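Local structure of cytochrome P450 (Bacillus megaterium, 5L92) at residues 64-69 with 86-91. The protein probably acts as a heme-dependent monooxygenase that oxidises steroids, and is captured here with corticosterone bound. Sequence-based numbering, arbitrary orientation.
Sequences IFSSDR and NIDPPK
The carboxylate of Asp88 lies against the turn at Ser66 and Ser67, where the edge strand 65-66 of the mixed sheet of this P450 fold runs out. Asp88 OD2 accepts from the hydroxyl OG of Ser66 at 2.5 Å, and Asp88 OD1 from the backbone N of Ser67 at 3.0 Å in a nearly straight bond (170°), each met on its syn side. Both donors lie close to the carboxylate plane, a two-point grip that should fix the group's rotation. The Ser66 side chain turns its hydroxyl away from its own N (chi1 -180°), and OG accepts from the backbone N of Asp68 at 3.0 Å, closing an ST turn.

Farther along, the backbones approach closely enough for CA-H...O contacts in both directions, from Asn86 CA to Ser67 O (3.4 Å) and from Asp68 CA to Asn86 O (3.5 Å). The amide of Asn86, whose ND2 bonds to Leu80 O, stands nearly perpendicular to the Arg69 guanidinium (82°), with Asn86 OD1 at the guanidinium edge, 2.5 Å from Arg69 NH1. Arg69 also lines the malonic acid pocket beside the heme, while Ser67 touches the heme-binding residues Arg294 and His350. The carbonyl O of Ser67 sits over the centre of the Arg69 guanidinium, 3.3 Å above the plane.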
ATOM      1  N   ILE A  64      -9.299  13.588  16.814  1.00 38.24           N
ATOM      2  CA  ILE A  64      -8.398  14.730  16.833  1.00 36.68           C
ATOM      3  C   ILE A  64      -7.652  14.865  15.517  1.00 33.97           C
ATOM      4  O   ILE A  64      -7.602  15.958  14.945  1.00 34.00           O
ATOM      5  CB  ILE A  64      -7.423  14.645  18.026  1.00 37.87           C
ATOM      6  CG1 ILE A  64      -8.224  14.763  19.327  1.00 42.68           C
ATOM      7  CG2 ILE A  64      -6.371  15.733  17.943  1.00 37.49           C
ATOM      8  CD1 ILE A  64      -7.371  14.717  20.587  1.00 46.32           C
ATOM      9  N   PHE A  65      -7.154  13.750  14.970  1.00 32.80           N
ATOM     10  CA  PHE A  65      -6.346  13.753  13.762  1.00 30.91           C
ATOM     11  C   PHE A  65      -7.239  13.212  12.661  1.00 30.39           C
ATOM     12  O   PHE A  65      -7.438  12.000  12.528  1.00 29.49           O
ATOM     13  CB  PHE A  65      -5.048  12.960  13.957  1.00 28.89           C
ATOM     14  CG  PHE A  65      -4.151  13.549  14.988  1.00 29.39           C
ATOM     15  CD1 PHE A  65      -3.311  14.606  14.682  1.00 28.34           C
ATOM     16  CD2 PHE A  65      -4.152  13.060  16.269  1.00 30.32           C
ATOM     17  CE1 PHE A  65      -2.497  15.165  15.655  1.00 29.57           C
ATOM     18  CE2 PHE A  65      -3.329  13.592  17.227  1.00 31.17           C
ATOM     19  CZ  PHE A  65      -2.500  14.650  16.916  1.00 30.57           C
ATOM     20  N   SER A  66      -7.778  14.133  11.875  1.00 31.08           N
ATOM     21  CA  SER A  66      -8.813  13.825  10.900  1.00 32.28           C
ATOM     22  C   SER A  66      -8.223  13.201   9.649  1.00 31.50           C
ATOM     23  O   SER A  66      -7.118  13.551   9.228  1.00 30.29           O
ATOM     24  CB  SER A  66      -9.562  15.119  10.530  1.00 35.12           C
ATOM     25  OG  SER A  66     -10.578  14.877   9.587  1.00 36.84           O
ATOM     26  N   SER A  67      -9.035  12.377   9.023  1.00 32.67           N
ATOM     27  CA  SER A  67      -8.742  11.773   7.769  1.00 34.12           C
ATOM     28  C   SER A  67      -9.524  12.466   6.617  1.00 38.95           C
ATOM     29  O   SER A  67      -9.388  12.113   5.476  1.00 39.46           O
ATOM     30  CB  SER A  67      -9.046  10.301   7.802  1.00 34.21           C
ATOM     31  OG  SER A  67      -8.150   9.558   8.549  1.00 30.79           O
ATOM     32  N   ASP A  68     -10.338  13.454   6.952  1.00 39.94           N
ATOM     33  CA  ASP A  68     -11.093  14.208   5.968  1.00 45.31           C
ATOM     34  C   ASP A  68     -10.167  15.175   5.260  1.00 49.97           C
ATOM     35  O   ASP A  68      -9.692  16.116   5.818  1.00 50.01           O
ATOM     36  CB  ASP A  68     -12.239  14.947   6.620  1.00 49.93           C
ATOM     37  CG  ASP A  68     -13.367  15.267   5.657  1.00 62.56           C
ATOM     38  OD1 ASP A  68     -14.171  14.393   5.279  1.00 60.89           O
ATOM     39  OD2 ASP A  68     -13.447  16.433   5.290  1.00 67.18           O
ATOM     40  N   ARG A  69      -9.885  14.893   4.023  1.00 53.83           N
ATOM     41  CA  ARG A  69      -8.986  15.714   3.257  1.00 61.54           C
ATOM     42  C   ARG A  69      -9.816  16.556   2.312  1.00 67.18           C
ATOM     43  O   ARG A  69     -10.399  16.076   1.367  1.00 65.70           O
ATOM     44  CB  ARG A  69      -7.953  14.864   2.512  1.00 64.04           C
ATOM     45  CG  ARG A  69      -7.707  13.465   3.057  1.00 59.90           C
ATOM     46  CD  ARG A  69      -6.256  13.219   3.417  1.00 59.39           C
ATOM     47  NE  ARG A  69      -6.081  12.419   4.619  1.00 57.67           N
ATOM     48  CZ  ARG A  69      -6.345  11.134   4.696  1.00 53.02           C
ATOM     49  NH1 ARG A  69      -6.819  10.484   3.678  1.00 50.16           N
ATOM     50  NH2 ARG A  69      -6.162  10.509   5.798  1.00 42.74           N
ATOM     51  N   ASN A  86     -10.970   8.411   3.493  1.00 35.15           N
ATOM     52  CA  ASN A  86     -11.046   9.870   3.590  1.00 36.74           C
ATOM     53  C   ASN A  86     -12.271  10.361   4.362  1.00 36.38           C
ATOM     54  O   ASN A  86     -12.642  11.530   4.235  1.00 37.58           O
ATOM     55  CB  ASN A  86     -11.053  10.511   2.198  1.00 37.02           C
ATOM     56  CG  ASN A  86      -9.755  10.314   1.453  1.00 40.34           C
ATOM     57  OD1 ASN A  86      -8.671  10.481   2.021  1.00 47.72           O
ATOM     58  ND2 ASN A  86      -9.850   9.930   0.169  1.00 39.74           N
ATOM     59  N   ILE A  87     -12.888   9.518   5.194  1.00 35.35           N
ATOM     60  CA  ILE A  87     -14.043   9.942   5.966  1.00 35.81           C
ATOM     61  C   ILE A  87     -13.836   9.603   7.433  1.00 35.95           C
ATOM     62  O   ILE A  87     -13.157   8.629   7.779  1.00 36.01           O
ATOM     63  CB  ILE A  87     -15.339   9.316   5.415  1.00 35.79           C
ATOM     64  CG1 ILE A  87     -15.213   7.802   5.358  1.00 35.39           C
ATOM     65  CG2 ILE A  87     -15.624   9.895   4.020  1.00 36.97           C
ATOM     66  CD1 ILE A  87     -16.499   7.067   5.015  1.00 37.87           C
ATOM     67  N   ASP A  88     -14.409  10.438   8.289  1.00 35.61           N
ATOM     68  CA  ASP A  88     -14.321  10.377   9.738  1.00 35.60           C
ATOM     69  C   ASP A  88     -15.554   9.721  10.309  1.00 37.68           C
ATOM     70  O   ASP A  88     -16.557   9.542   9.616  1.00 37.70           O
ATOM     71  CB  ASP A  88     -14.180  11.792  10.323  1.00 36.27           C
ATOM     72  CG  ASP A  88     -12.763  12.356  10.213  1.00 37.53           C
ATOM     73  OD1 ASP A  88     -11.798  11.574  10.027  1.00 36.25           O
ATOM     74  OD2 ASP A  88     -12.605  13.596  10.340  1.00 38.72           O
ATOM     75  N   PRO A  89     -15.533   9.367  11.599  1.00 38.04           N
ATOM     76  CA  PRO A  89     -16.762   8.879  12.219  1.00 40.63           C
ATOM     77  C   PRO A  89     -17.822   9.989  12.277  1.00 41.26           C
ATOM     78  O   PRO A  89     -17.458  11.177  12.280  1.00 39.76           O
ATOM     79  CB  PRO A  89     -16.320   8.471  13.626  1.00 42.81           C
ATOM     80  CG  PRO A  89     -14.824   8.426  13.593  1.00 41.05           C
ATOM     81  CD  PRO A  89     -14.414   9.413  12.555  1.00 38.25           C
ATOM     82  N   PRO A  90     -19.114   9.623  12.351  1.00 41.44           N
ATOM     83  CA  PRO A  90     -19.743   8.290  12.384  1.00 42.40           C
ATOM     84  C   PRO A  90     -19.970   7.642  11.014  1.00 42.36           C
ATOM     85  O   PRO A  90     -20.292   6.464  10.954  1.00 44.92           O
ATOM     86  CB  PRO A  90     -21.095   8.572  13.069  1.00 46.18           C
ATOM     87  CG  PRO A  90     -21.411   9.961  12.679  1.00 42.90           C
ATOM     88  CD  PRO A  90     -20.091  10.691  12.646  1.00 43.04           C
ATOM     89  N   LYS A  91     -19.806   8.414   9.935  1.00 41.39           N
ATOM     90  CA  LYS A  91     -19.940   7.888   8.582  1.00 42.98           C
ATOM     91  C   LYS A  91     -18.929   6.768   8.283  1.00 43.07           C
ATOM     92  O   LYS A  91     -19.221   5.859   7.481  1.00 40.86           O
ATOM     93  CB  LYS A  91     -19.787   9.054   7.605  1.00 42.00           C
ATOM     94  CG  LYS A  91     -20.030   8.785   6.114  1.00 44.39           C
ATOM     95  CD  LYS A  91     -21.418   8.180   5.846  1.00 57.73           C
ATOM     96  CE  LYS A  91     -21.815   8.294   4.364  1.00 62.37           C
ATOM     97  NZ  LYS A  91     -23.008   7.466   3.998  1.00 69.49           N
TER